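BSU-2 beta-lactamase (Bacillus subtilis, PDB 6W5E) is a class D beta-lactamase that hydrolyses the beta-lactam ring of beta-lactam antibiotics, probably by way of a covalent acyl-enzyme. Local coordinates at residues 48-53 with 253-258. Sequence-based numbering, arbitrary orientation.
Sequences GTFILH and NITVDI
The ring of Phe50 takes the delta methyl of Ile258 squarely over one face and the methyl of Thr255 at its edge. Ile258 CD1 sits 3.7 Å from the centroid of the Phe50 ring and only 9° off the ring normal, a CH-pi contact almost straight above the centre. The second branch of the same isoleucine works farther out: Ile258 CG2 reaches the rim, 3.7 Å from Phe50 CZ, so the two methyls follow the ring from its middle to its far end. Ile258 can touch at two places because it branches at CB; its first torsion (chi1 -65°) turns CG1 beside the backbone N and CG2 anti to it, and the extended second torsion carries CD1 over the ring. Phe50, with CG anti to its own N (chi1 174°), reaches out from the strand to meet it from the opposite direction. Thr255 contributes more loosely, its CG2 lying 4.5 Å from Phe50 CE1 near the ring plane. All the atoms that meet across the contact are carbons; the Thr255 hydroxyl is engaged instead by Thr242 OG1 and Ala251 O. Phe43 and Thr242 also touch Phe50. In the fold, 253-258 belongs to the C-terminal helix 248-261, packed on one face of the antiparallel sheet as in other penicillin-recognising enzymes; 48-53 lies between strands 59-63 and 236-244, while Thr49, Ile51 and His53, on the side of the strand away from Phe50, meet helix 172-184.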
loop_
_atom_site.group_PDB
_atom_site.type_symbol
_atom_site.label_atom_id
_atom_site.label_comp_id
_atom_site.label_asym_id
_atom_site.label_seq_id
_atom_site.Cartn_x
_atom_site.Cartn_y
_atom_site.Cartn_z
ATOM N N GLY A 48 -0.874 15.578 7.718
ATOM C CA GLY A 48 -0.648 14.156 7.532
ATOM C C GLY A 48 -0.917 13.348 8.779
ATOM O O GLY A 48 -1.167 13.886 9.861
ATOM N N THR A 49 -0.848 12.026 8.609
ATOM C CA THR A 49 -1.001 11.079 9.704
ATOM C C THR A 49 0.014 9.954 9.534
ATOM O O THR A 49 0.461 9.656 8.423
ATOM C CB THR A 49 -2.446 10.556 9.780
ATOM O OG1 THR A 49 -2.585 9.635 10.862
ATOM C CG2 THR A 49 -2.833 9.861 8.488
ATOM N N PHE A 50 0.404 9.354 10.656
ATOM C CA PHE A 50 1.323 8.223 10.667
ATOM C C PHE A 50 0.824 7.226 11.698
ATOM O O PHE A 50 0.488 7.607 12.824
ATOM C CB PHE A 50 2.742 8.674 11.048
ATOM C CG PHE A 50 3.717 7.537 11.223
ATOM C CD1 PHE A 50 4.242 6.880 10.118
ATOM C CD2 PHE A 50 4.120 7.142 12.487
ATOM C CE1 PHE A 50 5.137 5.849 10.278
ATOM C CE2 PHE A 50 5.025 6.105 12.652
ATOM C CZ PHE A 50 5.534 5.463 11.550
ATOM N N ILE A 51 0.787 5.953 11.309
ATOM C CA ILE A 51 0.334 4.868 12.170
ATOM C C ILE A 51 1.393 3.779 12.166
ATOM O O ILE A 51 1.861 3.378 11.096
ATOM C CB ILE A 51 -1.005 4.286 11.684
ATOM C CG1 ILE A 51 -2.059 5.388 11.550
ATOM C CG2 ILE A 51 -1.452 3.193 12.644
ATOM C CD1 ILE A 51 -3.126 5.073 10.552
ATOM N N LEU A 52 1.768 3.297 13.354
ATOM C CA LEU A 52 2.753 2.226 13.478
ATOM C C LEU A 52 2.222 1.188 14.451
ATOM O O LEU A 52 1.926 1.509 15.608
ATOM C CB LEU A 52 4.110 2.760 13.946
ATOM C CG LEU A 52 5.265 1.754 13.877
ATOM C CD1 LEU A 52 5.530 1.329 12.433
ATOM C CD2 LEU A 52 6.520 2.332 14.526
ATOM N N HIS A 53 2.103 -0.052 13.986
ATOM C CA HIS A 53 1.598 -1.149 14.797
ATOM C C HIS A 53 2.701 -2.167 15.058
ATOM O O HIS A 53 3.292 -2.701 14.115
ATOM C CB HIS A 53 0.418 -1.849 14.125
ATOM C CG HIS A 53 -0.117 -3.000 14.917
ATOM N ND1 HIS A 53 -0.986 -2.832 15.971
ATOM C CD2 HIS A 53 0.135 -4.329 14.841
ATOM C CE1 HIS A 53 -1.267 -4.010 16.497
ATOM N NE2 HIS A 53 -0.598 -4.935 15.833
ATOM N N ASN A 253 9.289 9.259 2.086
ATOM C CA ASN A 253 10.456 9.852 2.733
ATOM C C ASN A 253 10.207 10.086 4.219
ATOM O O ASN A 253 11.104 9.886 5.047
ATOM C CB ASN A 253 10.848 11.155 2.034
ATOM C CG ASN A 253 11.415 10.923 0.652
ATOM O OD1 ASN A 253 11.793 9.803 0.307
ATOM N ND2 ASN A 253 11.489 11.986 -0.147
ATOM N N ILE A 254 8.992 10.514 4.577
ATOM C CA ILE A 254 8.647 10.681 5.987
ATOM C C ILE A 254 8.733 9.343 6.707
ATOM O O ILE A 254 9.311 9.235 7.798
ATOM C CB ILE A 254 7.245 11.307 6.123
ATOM C CG1 ILE A 254 7.285 12.810 5.815
ATOM C CG2 ILE A 254 6.679 11.042 7.514
ATOM C CD1 ILE A 254 5.918 13.426 5.701
ATOM N N THR A 255 8.156 8.303 6.106
ATOM C CA THR A 255 8.145 6.989 6.734
ATOM C C THR A 255 9.562 6.491 6.955
ATOM O O THR A 255 9.907 6.016 8.040
ATOM C CB THR A 255 7.388 5.998 5.851
ATOM O OG1 THR A 255 6.071 6.491 5.570
ATOM C CG2 THR A 255 7.280 4.652 6.544
ATOM N N VAL A 256 10.397 6.575 5.920
ATOM C CA VAL A 256 11.776 6.110 6.039
ATOM C C VAL A 256 12.517 6.881 7.126
ATOM O O VAL A 256 13.259 6.289 7.919
ATOM C CB VAL A 256 12.477 6.166 4.670
ATOM C CG1 VAL A 256 13.972 5.961 4.825
ATOM C CG2 VAL A 256 11.873 5.104 3.740
ATOM N N ASP A 257 12.318 8.206 7.190
ATOM C CA ASP A 257 12.959 8.979 8.247
ATOM C C ASP A 257 12.550 8.477 9.628
ATOM O O ASP A 257 13.408 8.325 10.505
ATOM C CB ASP A 257 12.682 10.472 8.077
ATOM C CG ASP A 257 13.812 11.334 8.613
ATOM O OD1 ASP A 257 14.957 11.196 8.135
ATOM O OD2 ASP A 257 13.555 12.156 9.514
ATOM N N ILE A 258 11.260 8.198 9.840
ATOM C CA ILE A 258 10.795 7.709 11.134
ATOM C C ILE A 258 11.395 6.346 11.437
ATOM O O ILE A 258 11.875 6.096 12.549
ATOM C CB ILE A 258 9.256 7.670 11.172
ATOM C CG1 ILE A 258 8.677 9.087 11.069
ATOM C CG2 ILE A 258 8.775 6.965 12.435
ATOM C CD1 ILE A 258 7.195 9.115 10.774
#